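Local coordinates for DUF871 domain-containing protein (Enterococcus faecalis, PDB 2P0O) that is of unproven function but, as a TIM-barrel member of the 6-phospho-N-acetylmuramidase family, probably hydrolyses glycosides of N-acetylmuramic acid 6-phosphate, at residues Thr176-Asp181 with Val208-Asp213; Leu29-Ile34 with Val219-Pro224; Ala143-Tyr148 with Asn161-Trp166; Ile23-Ala28 with Arg229-Phe234. One frame throughout, in Å; residues are numbered along the deposited sequence.

Interaction 1. Residues Thr176-Asp181 with Val208-Asp213. With NA (sodium ion), chain C.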
# COMPACT_ATOMS: atom_id res chain seq x y z
N THR A 176 3.38 6.73 -5.56
CA THR A 176 2.65 5.77 -6.37
C THR A 176 1.36 5.37 -5.64
O THR A 176 1.23 5.53 -4.42
CB THR A 176 3.53 4.52 -6.62
OG1 THR A 176 2.85 3.64 -7.51
CG2 THR A 176 3.81 3.77 -5.32
N PHE A 177 0.41 4.83 -6.40
CA PHE A 177 -0.83 4.36 -5.83
C PHE A 177 -0.92 2.83 -5.78
O PHE A 177 -0.29 2.13 -6.58
CB PHE A 177 -2.05 4.88 -6.62
CG PHE A 177 -2.23 6.37 -6.54
CD1 PHE A 177 -2.91 6.95 -5.46
CD2 PHE A 177 -1.73 7.19 -7.54
CE1 PHE A 177 -3.10 8.33 -5.38
CE2 PHE A 177 -1.93 8.58 -7.50
CZ PHE A 177 -2.60 9.16 -6.39
N VAL A 178 -1.75 2.33 -4.86
CA VAL A 178 -2.23 0.97 -4.97
C VAL A 178 -3.76 1.10 -4.93
O VAL A 178 -4.28 2.08 -4.41
CB VAL A 178 -1.71 0.04 -3.82
CG1 VAL A 178 -0.20 -0.18 -3.94
CG2 VAL A 178 -2.08 0.58 -2.42
N PRO A 179 -4.48 0.07 -5.45
CA PRO A 179 -5.93 0.14 -5.38
C PRO A 179 -6.42 -0.15 -3.96
O PRO A 179 -5.67 -0.69 -3.13
CB PRO A 179 -6.38 -0.95 -6.36
CG PRO A 179 -5.28 -1.98 -6.28
CD PRO A 179 -3.99 -1.18 -6.06
N GLY A 180 -7.66 0.23 -3.67
CA GLY A 180 -8.31 -0.18 -2.43
C GLY A 180 -9.33 -1.27 -2.70
O GLY A 180 -9.70 -1.51 -3.86
N ASP A 181 -9.81 -1.93 -1.65
CA ASP A 181 -10.72 -3.05 -1.79
C ASP A 181 -11.93 -2.97 -0.87
O ASP A 181 -12.62 -3.98 -0.69
CB ASP A 181 -9.97 -4.37 -1.52
CG ASP A 181 -9.37 -4.43 -0.09
OD1 ASP A 181 -9.28 -3.38 0.58
OD2 ASP A 181 -8.97 -5.54 0.34
N VAL A 208 3.03 -2.76 0.84
CA VAL A 208 4.25 -3.18 1.47
C VAL A 208 5.34 -3.50 0.43
O VAL A 208 6.50 -3.07 0.60
CB VAL A 208 4.00 -4.35 2.48
CG1 VAL A 208 5.32 -4.81 3.12
CG2 VAL A 208 3.05 -3.88 3.57
N GLY A 209 5.00 -4.23 -0.63
CA GLY A 209 6.01 -4.56 -1.65
C GLY A 209 6.58 -3.31 -2.30
O GLY A 209 7.79 -3.18 -2.45
N LEU A 210 5.71 -2.37 -2.65
CA LEU A 210 6.14 -1.13 -3.28
C LEU A 210 7.03 -0.32 -2.37
O LEU A 210 8.05 0.21 -2.80
CB LEU A 210 4.93 -0.29 -3.71
CG LEU A 210 4.29 -0.73 -5.01
CD1 LEU A 210 3.17 0.24 -5.32
CD2 LEU A 210 5.32 -0.77 -6.18
N MSE A 211 6.66 -0.24 -1.10
CA MSE A 211 7.41 0.51 -0.12
C MSE A 211 8.83 -0.05 0.03
O MSE A 211 9.78 0.70 0.27
CB MSE A 211 6.67 0.52 1.22
CG MSE A 211 7.18 1.62 2.20
SE MSE A 211 6.77 3.46 1.51
CE MSE A 211 8.59 4.10 1.74
N ALA A 212 8.98 -1.37 -0.13
CA ALA A 212 10.31 -1.98 -0.02
C ALA A 212 11.18 -1.62 -1.22
O ALA A 212 12.40 -1.75 -1.18
CB ALA A 212 10.21 -3.50 0.13
N ASP A 213 10.57 -1.15 -2.30
CA ASP A 213 11.36 -0.83 -3.49
C ASP A 213 12.24 0.39 -3.20
O ASP A 213 11.74 1.40 -2.70
CB ASP A 213 10.47 -0.59 -4.70
CG ASP A 213 11.26 -0.39 -5.96
OD1 ASP A 213 11.44 -1.37 -6.71
OD2 ASP A 213 11.74 0.75 -6.19
NA NA C . 11.06 2.42 -0.79

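Interaction 2. Residues Leu29-Ile34 with Val219-Pro224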
# COMPACT_ATOMS: atom_id res chain seq x y z
N LEU A 29 -3.26 3.69 11.91
CA LEU A 29 -2.67 2.51 11.31
C LEU A 29 -1.35 2.81 10.62
O LEU A 29 -0.82 1.96 9.92
CB LEU A 29 -3.67 1.91 10.31
CG LEU A 29 -4.69 0.83 10.69
CD1 LEU A 29 -4.89 0.62 12.16
CD2 LEU A 29 -6.04 1.03 9.96
N GLY A 30 -0.82 4.03 10.78
CA GLY A 30 0.45 4.40 10.14
C GLY A 30 0.40 5.11 8.79
O GLY A 30 1.39 5.14 8.05
N PHE A 31 -0.75 5.70 8.46
CA PHE A 31 -0.93 6.53 7.25
C PHE A 31 -0.85 8.02 7.60
O PHE A 31 -1.60 8.46 8.46
CB PHE A 31 -2.28 6.20 6.59
CG PHE A 31 -2.34 4.81 6.00
CD1 PHE A 31 -2.52 3.68 6.83
CD2 PHE A 31 -2.19 4.62 4.62
CE1 PHE A 31 -2.55 2.39 6.29
CE2 PHE A 31 -2.23 3.33 4.05
CZ PHE A 31 -2.41 2.22 4.89
N ASP A 32 0.08 8.76 6.98
CA ASP A 32 0.32 10.17 7.33
C ASP A 32 -0.04 11.17 6.27
O ASP A 32 0.23 12.38 6.45
CB ASP A 32 1.79 10.42 7.74
CG ASP A 32 2.20 9.66 8.97
OD1 ASP A 32 1.47 9.72 9.99
OD2 ASP A 32 3.26 8.99 8.91
N GLY A 33 -0.61 10.70 5.17
CA GLY A 33 -0.89 11.54 4.02
C GLY A 33 -2.23 11.32 3.37
O GLY A 33 -2.80 10.21 3.40
N ILE A 34 -2.73 12.41 2.77
CA ILE A 34 -3.94 12.41 1.98
C ILE A 34 -3.64 12.98 0.60
O ILE A 34 -2.91 13.98 0.46
CB ILE A 34 -5.06 13.25 2.64
CG1 ILE A 34 -5.45 12.66 4.00
CG2 ILE A 34 -6.27 13.37 1.68
CD1 ILE A 34 -6.14 13.65 4.94
N VAL A 219 3.50 5.33 -0.79
CA VAL A 219 2.43 4.55 -1.38
C VAL A 219 1.08 5.00 -0.82
O VAL A 219 0.91 5.05 0.40
CB VAL A 219 2.62 3.03 -1.14
CG1 VAL A 219 1.54 2.25 -1.88
CG2 VAL A 219 3.99 2.59 -1.61
N TYR A 220 0.15 5.32 -1.74
CA TYR A 220 -1.20 5.77 -1.42
C TYR A 220 -2.28 4.82 -1.91
O TYR A 220 -2.22 4.32 -3.03
CB TYR A 220 -1.46 7.16 -2.04
CG TYR A 220 -0.86 8.30 -1.22
CD1 TYR A 220 0.52 8.33 -0.93
CD2 TYR A 220 -1.67 9.35 -0.73
CE1 TYR A 220 1.08 9.37 -0.17
CE2 TYR A 220 -1.12 10.42 0.05
CZ TYR A 220 0.26 10.41 0.30
OH TYR A 220 0.85 11.41 1.03
N ILE A 221 -3.30 4.61 -1.09
CA ILE A 221 -4.51 3.94 -1.54
C ILE A 221 -5.20 4.87 -2.54
O ILE A 221 -5.51 6.03 -2.21
CB ILE A 221 -5.51 3.63 -0.38
CG1 ILE A 221 -4.78 3.12 0.88
CG2 ILE A 221 -6.62 2.67 -0.87
CD1 ILE A 221 -3.97 1.84 0.63
N GLY A 222 -5.46 4.35 -3.75
CA GLY A 222 -6.13 5.12 -4.80
C GLY A 222 -7.62 5.22 -4.60
O GLY A 222 -8.20 6.31 -4.77
N ASP A 223 -8.28 4.10 -4.26
CA ASP A 223 -9.73 4.12 -4.04
C ASP A 223 -10.15 4.77 -2.69
O ASP A 223 -9.30 4.99 -1.82
CB ASP A 223 -10.28 2.72 -4.10
CG ASP A 223 -10.10 2.11 -5.46
OD1 ASP A 223 -10.98 2.32 -6.31
OD2 ASP A 223 -9.09 1.41 -5.68
N PRO A 224 -11.45 5.09 -2.53
CA PRO A 224 -11.95 5.68 -1.27
C PRO A 224 -11.57 4.99 0.05
O PRO A 224 -11.28 5.69 1.02
CB PRO A 224 -13.47 5.70 -1.46
CG PRO A 224 -13.66 5.89 -2.97
CD PRO A 224 -12.51 5.04 -3.55
O HOH W 1 0.06 13.85 1.02

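Interaction 3. Residues Ala143-Tyr148 with Asn161-Trp166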
# COMPACT_ATOMS: atom_id res chain seq x y z
N ALA A 143 7.15 13.57 -7.45
CA ALA A 143 6.70 13.07 -8.74
C ALA A 143 5.68 11.99 -8.45
O ALA A 143 6.03 10.95 -7.88
CB ALA A 143 7.88 12.53 -9.55
N TRP A 144 4.42 12.27 -8.78
CA TRP A 144 3.30 11.33 -8.55
C TRP A 144 2.92 10.58 -9.81
O TRP A 144 2.67 11.18 -10.88
CB TRP A 144 2.03 12.05 -8.07
CG TRP A 144 2.08 12.55 -6.70
CD1 TRP A 144 2.84 13.59 -6.24
CD2 TRP A 144 1.35 12.05 -5.58
NE1 TRP A 144 2.62 13.77 -4.90
CE2 TRP A 144 1.72 12.84 -4.46
CE3 TRP A 144 0.44 11.00 -5.40
CZ2 TRP A 144 1.18 12.64 -3.18
CZ3 TRP A 144 -0.09 10.78 -4.12
CH2 TRP A 144 0.29 11.59 -3.03
N HIS A 145 2.88 9.26 -9.69
CA HIS A 145 2.32 8.45 -10.76
C HIS A 145 0.83 8.62 -10.78
O HIS A 145 0.22 9.09 -9.82
CB HIS A 145 2.66 7.00 -10.52
CG HIS A 145 4.08 6.67 -10.86
ND1 HIS A 145 4.49 6.41 -12.15
CD2 HIS A 145 5.17 6.55 -10.07
CE1 HIS A 145 5.79 6.16 -12.14
NE2 HIS A 145 6.22 6.24 -10.89
N ASN A 146 0.24 8.24 -11.89
CA ASN A 146 -1.18 8.24 -12.04
C ASN A 146 -1.77 6.95 -11.56
O ASN A 146 -1.03 6.01 -11.23
CB ASN A 146 -1.49 8.42 -13.51
CG ASN A 146 -1.07 9.77 -14.04
OD1 ASN A 146 -1.11 10.77 -13.32
ND2 ASN A 146 -0.72 9.83 -15.33
N TYR A 147 -3.10 6.89 -11.51
CA TYR A 147 -3.82 5.61 -11.35
C TYR A 147 -4.70 5.32 -12.55
O TYR A 147 -4.91 6.18 -13.40
CB TYR A 147 -4.61 5.52 -10.04
CG TYR A 147 -5.53 6.69 -9.79
CD1 TYR A 147 -6.68 6.87 -10.55
CD2 TYR A 147 -5.26 7.61 -8.79
CE1 TYR A 147 -7.55 7.95 -10.34
CE2 TYR A 147 -6.11 8.70 -8.56
CZ TYR A 147 -7.26 8.84 -9.33
OH TYR A 147 -8.12 9.88 -9.12
N TYR A 148 -5.20 4.09 -12.63
CA TYR A 148 -5.78 3.63 -13.89
C TYR A 148 -7.08 2.93 -13.63
O TYR A 148 -7.07 1.74 -13.33
CB TYR A 148 -4.77 2.74 -14.64
CG TYR A 148 -3.52 3.51 -14.95
CD1 TYR A 148 -3.43 4.32 -16.10
CD2 TYR A 148 -2.47 3.52 -14.06
CE1 TYR A 148 -2.28 5.09 -16.35
CE2 TYR A 148 -1.33 4.29 -14.30
CZ TYR A 148 -1.25 5.07 -15.42
OH TYR A 148 -0.09 5.79 -15.63
N ASN A 161 10.04 0.90 -12.98
CA ASN A 161 11.35 0.86 -12.35
C ASN A 161 12.30 1.79 -13.07
O ASN A 161 13.07 2.53 -12.45
CB ASN A 161 11.93 -0.55 -12.40
CG ASN A 161 11.34 -1.46 -11.35
OD1 ASN A 161 10.58 -1.01 -10.47
ND2 ASN A 161 11.69 -2.73 -11.41
N GLU A 162 12.22 1.75 -14.40
CA GLU A 162 13.03 2.59 -15.26
C GLU A 162 12.78 4.06 -14.98
O GLU A 162 13.73 4.83 -14.82
CB GLU A 162 12.69 2.27 -16.71
CG GLU A 162 13.63 2.82 -17.75
CD GLU A 162 13.28 2.35 -19.18
OE1 GLU A 162 12.17 2.67 -19.70
OE2 GLU A 162 14.12 1.64 -19.78
N LYS A 163 11.50 4.43 -14.90
CA LYS A 163 11.10 5.81 -14.66
C LYS A 163 11.56 6.28 -13.28
O LYS A 163 12.14 7.35 -13.15
CB LYS A 163 9.58 5.93 -14.82
CG LYS A 163 8.99 7.34 -14.73
CD LYS A 163 9.53 8.29 -15.80
CE LYS A 163 8.85 8.10 -17.14
NZ LYS A 163 9.54 8.99 -18.11
N ASN A 164 11.30 5.47 -12.27
CA ASN A 164 11.59 5.83 -10.90
C ASN A 164 13.09 6.06 -10.65
O ASN A 164 13.47 7.01 -9.94
CB ASN A 164 11.00 4.81 -9.92
CG ASN A 164 9.48 4.75 -9.97
OD1 ASN A 164 8.81 5.65 -10.50
ND2 ASN A 164 8.92 3.67 -9.44
N ARG A 165 13.93 5.20 -11.22
CA ARG A 165 15.38 5.33 -11.08
C ARG A 165 15.85 6.66 -11.63
O ARG A 165 16.61 7.37 -10.98
CB ARG A 165 16.09 4.19 -11.80
CG ARG A 165 16.82 3.25 -10.86
CD ARG A 165 17.64 2.12 -11.57
NE ARG A 165 18.19 2.52 -12.87
CZ ARG A 165 19.39 3.05 -13.06
NH1 ARG A 165 20.21 3.28 -12.04
NH2 ARG A 165 19.78 3.36 -14.29
N TRP A 166 15.37 6.99 -12.82
CA TRP A 166 15.59 8.27 -13.48
C TRP A 166 15.12 9.41 -12.58
O TRP A 166 15.90 10.31 -12.26
CB TRP A 166 14.84 8.29 -14.81
CG TRP A 166 14.93 9.57 -15.60
CD1 TRP A 166 16.04 10.07 -16.25
CD2 TRP A 166 13.86 10.49 -15.87
NE1 TRP A 166 15.72 11.24 -16.89
CE2 TRP A 166 14.39 11.52 -16.68
CE3 TRP A 166 12.51 10.54 -15.51
CZ2 TRP A 166 13.62 12.60 -17.13
CZ3 TRP A 166 11.74 11.60 -15.96
CH2 TRP A 166 12.29 12.62 -16.75

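Interaction 4. Residues Ile23-Ala28 with Arg229-Phe234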
# COMPACT_ATOMS: atom_id res chain seq x y z
N ILE A 23 -10.50 8.15 7.94
CA ILE A 23 -9.28 8.97 7.96
C ILE A 23 -8.54 8.82 9.31
O ILE A 23 -7.33 8.53 9.36
CB ILE A 23 -9.60 10.46 7.65
CG1 ILE A 23 -10.00 10.63 6.18
CG2 ILE A 23 -8.39 11.34 7.97
CD1 ILE A 23 -10.68 11.99 5.89
N LYS A 24 -9.28 8.97 10.39
CA LYS A 24 -8.74 8.84 11.74
C LYS A 24 -8.14 7.45 12.01
O LYS A 24 -7.04 7.34 12.57
CB LYS A 24 -9.82 9.16 12.79
CG LYS A 24 -10.27 10.60 12.78
CD LYS A 24 -11.10 10.94 14.05
CE LYS A 24 -11.84 12.25 13.85
NZ LYS A 24 -12.23 12.97 15.13
N LYS A 25 -8.86 6.40 11.60
CA LYS A 25 -8.34 5.04 11.75
C LYS A 25 -7.08 4.81 10.93
O LYS A 25 -6.14 4.19 11.40
CB LYS A 25 -9.37 4.02 11.32
CG LYS A 25 -10.30 3.64 12.43
CD LYS A 25 -11.40 2.72 11.93
CE LYS A 25 -12.44 2.57 13.04
NZ LYS A 25 -13.43 1.57 12.59
N MSE A 26 -7.05 5.33 9.70
CA MSE A 26 -5.89 5.14 8.83
C MSE A 26 -4.65 5.80 9.44
O MSE A 26 -3.57 5.20 9.45
CB MSE A 26 -6.19 5.62 7.41
CG MSE A 26 -7.21 4.72 6.69
SE MSE A 26 -6.61 2.83 6.54
CE MSE A 26 -5.71 2.96 4.81
N LYS A 27 -4.81 7.01 9.97
CA LYS A 27 -3.73 7.65 10.72
C LYS A 27 -3.19 6.76 11.85
O LYS A 27 -1.97 6.55 11.92
CB LYS A 27 -4.16 9.00 11.28
CG LYS A 27 -3.15 9.60 12.26
CD LYS A 27 -1.97 10.16 11.51
CE LYS A 27 -0.95 10.72 12.48
NZ LYS A 27 0.14 11.37 11.70
N ALA A 28 -4.06 6.23 12.71
CA ALA A 28 -3.64 5.28 13.75
C ALA A 28 -3.02 3.98 13.18
O ALA A 28 -2.32 3.25 13.88
CB ALA A 28 -4.78 4.97 14.72
N ARG A 229 -10.63 -5.99 6.69
CA ARG A 229 -9.66 -7.07 6.66
C ARG A 229 -8.27 -6.55 6.31
O ARG A 229 -7.24 -6.95 6.90
CB ARG A 229 -10.09 -8.09 5.60
CG ARG A 229 -9.28 -9.38 5.61
CD ARG A 229 -9.70 -10.30 4.46
NE ARG A 229 -9.08 -11.62 4.60
CZ ARG A 229 -7.84 -11.94 4.22
NH1 ARG A 229 -7.03 -11.04 3.66
NH2 ARG A 229 -7.40 -13.17 4.42
N THR A 230 -8.25 -5.69 5.30
CA THR A 230 -7.02 -5.13 4.80
C THR A 230 -6.44 -4.13 5.80
O THR A 230 -5.24 -4.11 6.02
CB THR A 230 -7.25 -4.54 3.38
OG1 THR A 230 -7.69 -5.59 2.53
CG2 THR A 230 -5.97 -3.95 2.81
N MSE A 231 -7.31 -3.30 6.37
CA MSE A 231 -6.91 -2.42 7.49
C MSE A 231 -6.20 -3.18 8.62
O MSE A 231 -5.18 -2.73 9.17
CB MSE A 231 -8.13 -1.69 8.07
CG MSE A 231 -8.74 -0.75 7.06
SE MSE A 231 -10.38 0.14 7.66
CE MSE A 231 -9.60 1.26 9.06
N ALA A 232 -6.76 -4.34 8.96
CA ALA A 232 -6.25 -5.20 10.04
C ALA A 232 -4.87 -5.70 9.70
O ALA A 232 -4.03 -5.83 10.59
CB ALA A 232 -7.18 -6.36 10.27
N GLN A 233 -4.63 -5.99 8.41
CA GLN A 233 -3.32 -6.46 7.96
C GLN A 233 -2.30 -5.32 8.08
O GLN A 233 -1.20 -5.54 8.61
CB GLN A 233 -3.38 -7.06 6.55
CG GLN A 233 -4.02 -8.46 6.56
CD GLN A 233 -4.09 -9.09 5.18
OE1 GLN A 233 -4.54 -8.47 4.22
NE2 GLN A 233 -3.68 -10.35 5.09
N PHE A 234 -2.66 -4.11 7.62
CA PHE A 234 -1.80 -2.94 7.80
C PHE A 234 -1.52 -2.76 9.28
O PHE A 234 -0.36 -2.62 9.67
CB PHE A 234 -2.40 -1.64 7.21
CG PHE A 234 -2.18 -1.49 5.71
CD1 PHE A 234 -0.94 -1.07 5.20
CD2 PHE A 234 -3.22 -1.74 4.80
CE1 PHE A 234 -0.73 -0.92 3.80
CE2 PHE A 234 -3.03 -1.59 3.40
CZ PHE A 234 -1.79 -1.19 2.91

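Interaction 1. Residues Thr176-Asp181 with Val208-Asp213
Strand 176-178 and the helical segment 208-212 run almost antiparallel, their axes 160° apart and 9.9 Å from each other at closest approach, with Thr176 and Leu210 facing across a CA-CA distance of 8.3 Å. One side chain spans that gap. Leu210 points at the strand and delivers its CD1 methyl between two residues on the same side of it: CD1 lies 3.6 Å from Thr176 CG2 and 3.7 Å from Val178 CG1. The two encounters differ in direction, since the Leu210 chain runs at a slant to Thr176 but passes Val178 in the opposite sense. The torsion of Thr176 sends OG1 anti to the backbone N (chi1 -175°), which places CG2 next to the leucine methyl and turns the hydroxyl to Thr194, with which it makes a weak hydrogen bond. Phe177, the alternate residue, projects away from the helix, and its ring meets those of Phe35 and Tyr147 edge-to-face. This is the strand-helix packing of a beta-alpha-beta unit in a TIM barrel, where helix 203-212 covers the outer side of strands 173-178 and 218-221; Leu210 also rests on Val219. Polar chemistry begins just past the leucine, where a sodium ion is held by Met211 O at 2.4 Å and Asp213 O at 2.3 Å, together with Val216 O. No hydrogen bond crosses between the segments. Hydrophobic burial therefore accounts for the strand-helix contact itself, while backbone carbonyls, not side-chain charges, provide the protein ligands of the cation.

Interaction 2. Residues Leu29-Ile34 with Val219-Pro224
The Tyr220 ring meets Ile34 at its edge: CE2 is 3.6 Å from Ile34 C, and that carbon lies in the ring plane. Gly33 C approaches the same ring obliquely, and Gly33 CA is 3.5 Å from Tyr220 OH; with no side chain on Gly33, the phenol end comes right up to the backbone. Trp144 adds an edge-to-face ring contact to Tyr220. The Phe31 ring is met obliquely by Ile221, whose CG1 and CD1 are both 4.1 Å from Phe31 CE2, the two side chains crossing at about a right angle. Phe31 makes a further edge-to-face pair with Phe234. Having CG anti to the carbonyl carbon (chi1 -68°) swings the Phe31 ring towards Ile221; although the CB does not point at segment 219-224, the end of the ring reaches it. A water bridges the Ile34 carbonyl and the Tyr220 hydroxyl, donating to Ile34 O at 3.0 Å and pairing with Tyr220 OH at 2.6 Å. It thus links the buried phenol to a strand carbonyl that the tyrosine does not reach directly. Strands 33-38 and 218-221 are not direct neighbours in the closed barrel, for strand 4-8 runs between them. Tyr220 reaches past strand 4-8, touching Met4 on it, and also packs on Phe177 of strand 173-178, whereas Phe31 packs over Ile7, and both Phe31 and Ile221 are covered by Met26 of helix 17-28.

Interaction 3. Residues Ala143-Tyr148 with Asn161-Trp166
His145 and Asn164 form the tight part of this contact, through a single short hydrogen bond: His145 NE2 donates to Asn164 OD1 at 2.7 Å. Its N-H...O angle of 165° makes it nearly straight. The oxygen sits at the edge of the imidazole, in the ring plane, and the donor in turn lies in the carbonyl plane, on a lone pair of the amide oxygen. Both partners use their in-plane direction even though ring and amide are turned 71° against each other, so the two flat groups meet through one atom each and do not stack. Asn164 CG is anti to its carbonyl carbon (chi1 -63°), which carries the amide from its place on the helix across to the histidine. The loose side is Lys163. Its CG comes only to 4.3 Å from His145 CE1, and although CB points to the histidine, the chain bends twice and takes the ammonium end away; Lys163 is also the partly exposed member of the three touching residues. Val174 of strand 173-178 touches both His145 and Asn164, and the ring of Phe160 meets that of His145 obliquely. The contact belongs to the beta-alpha-beta unit of strand 141-144, helix 157-169 and strand 173-178 in the barrel, His145 being the first residue beyond the strand. Chemically, His145 NE2 and Asn164 OD1, on two buried side chains, satisfy each other, consistent with the amide being turned so that OD1, not ND2, faces the ring; the in-plane geometry favours this orientation of the imidazole.

Interaction 4. Residues Ile23-Ala28 with Arg229-Phe234
Met231 (modelled as selenomethionine) bridges to two successive residues of the facing helix. Its terminal methyl CE sits alongside the aliphatic chain of Lys25, 3.6 Å from Lys25 CB and 3.7 Å from Lys25 CD, while its CG lies 4.2 Å from the selenium of Met26, also a selenomethionine. In each pair the side chains cross at about a right angle. The Met231 chain is straight through chi2 and turns only at the last torsion (chi3 68°), which brings CE onto the lysine methylenes. Lys25 instead stays extended beyond CG, so its apolar length borders the contact and its ammonium end carries on into an exposed position. Met26 folds at both chi2 and chi3, bringing selenium round towards Met231 from a CB that does not face it. The nearest backbones belong to Met26 and Met231, CA to CA 7.7 Å. These helices, 17-28 and 228-240, follow the first and the last strand of the TIM barrel, and the contact lies where the ring of outer helices closes. Further out, Ile226 touches both Met26 and Met231. The end of helix 17-28 is set by a Schellman motif: Gly30, at positive phi, is its C-prime residue, with Phe31 N bonded to Met26 O and Gly30 N to Lys27 O. On the other helix Arg229 makes salt bridges to Glu246 and Asp342, and Gln233 hydrogen-bonds to Leu244 O.

All four contacts belong to the one barrel. Interactions 1 and 2, with centres 10 Å apart, are joined by neighbouring strands: Val178 O and Gly222 N are 2.6 Å apart, a probable hydrogen bond. Interaction 3 meets interaction 1 from the neighbouring strand, 141-144, where Phe177 CE2 is 3.2 Å from His145 O just past its end. Interactions 2 and 4 lie closest, about 9 Å between centres, and share a salt bridge from Lys27 NZ to Asp32 OD1 at 2.7 Å. Interactions 3 and 4 do not touch, their nearest atoms being about 13 Å apart. The sodium ion sits in interaction 1; the side chains of Asn164 and Tyr220 lie about 9 and 12 Å from it.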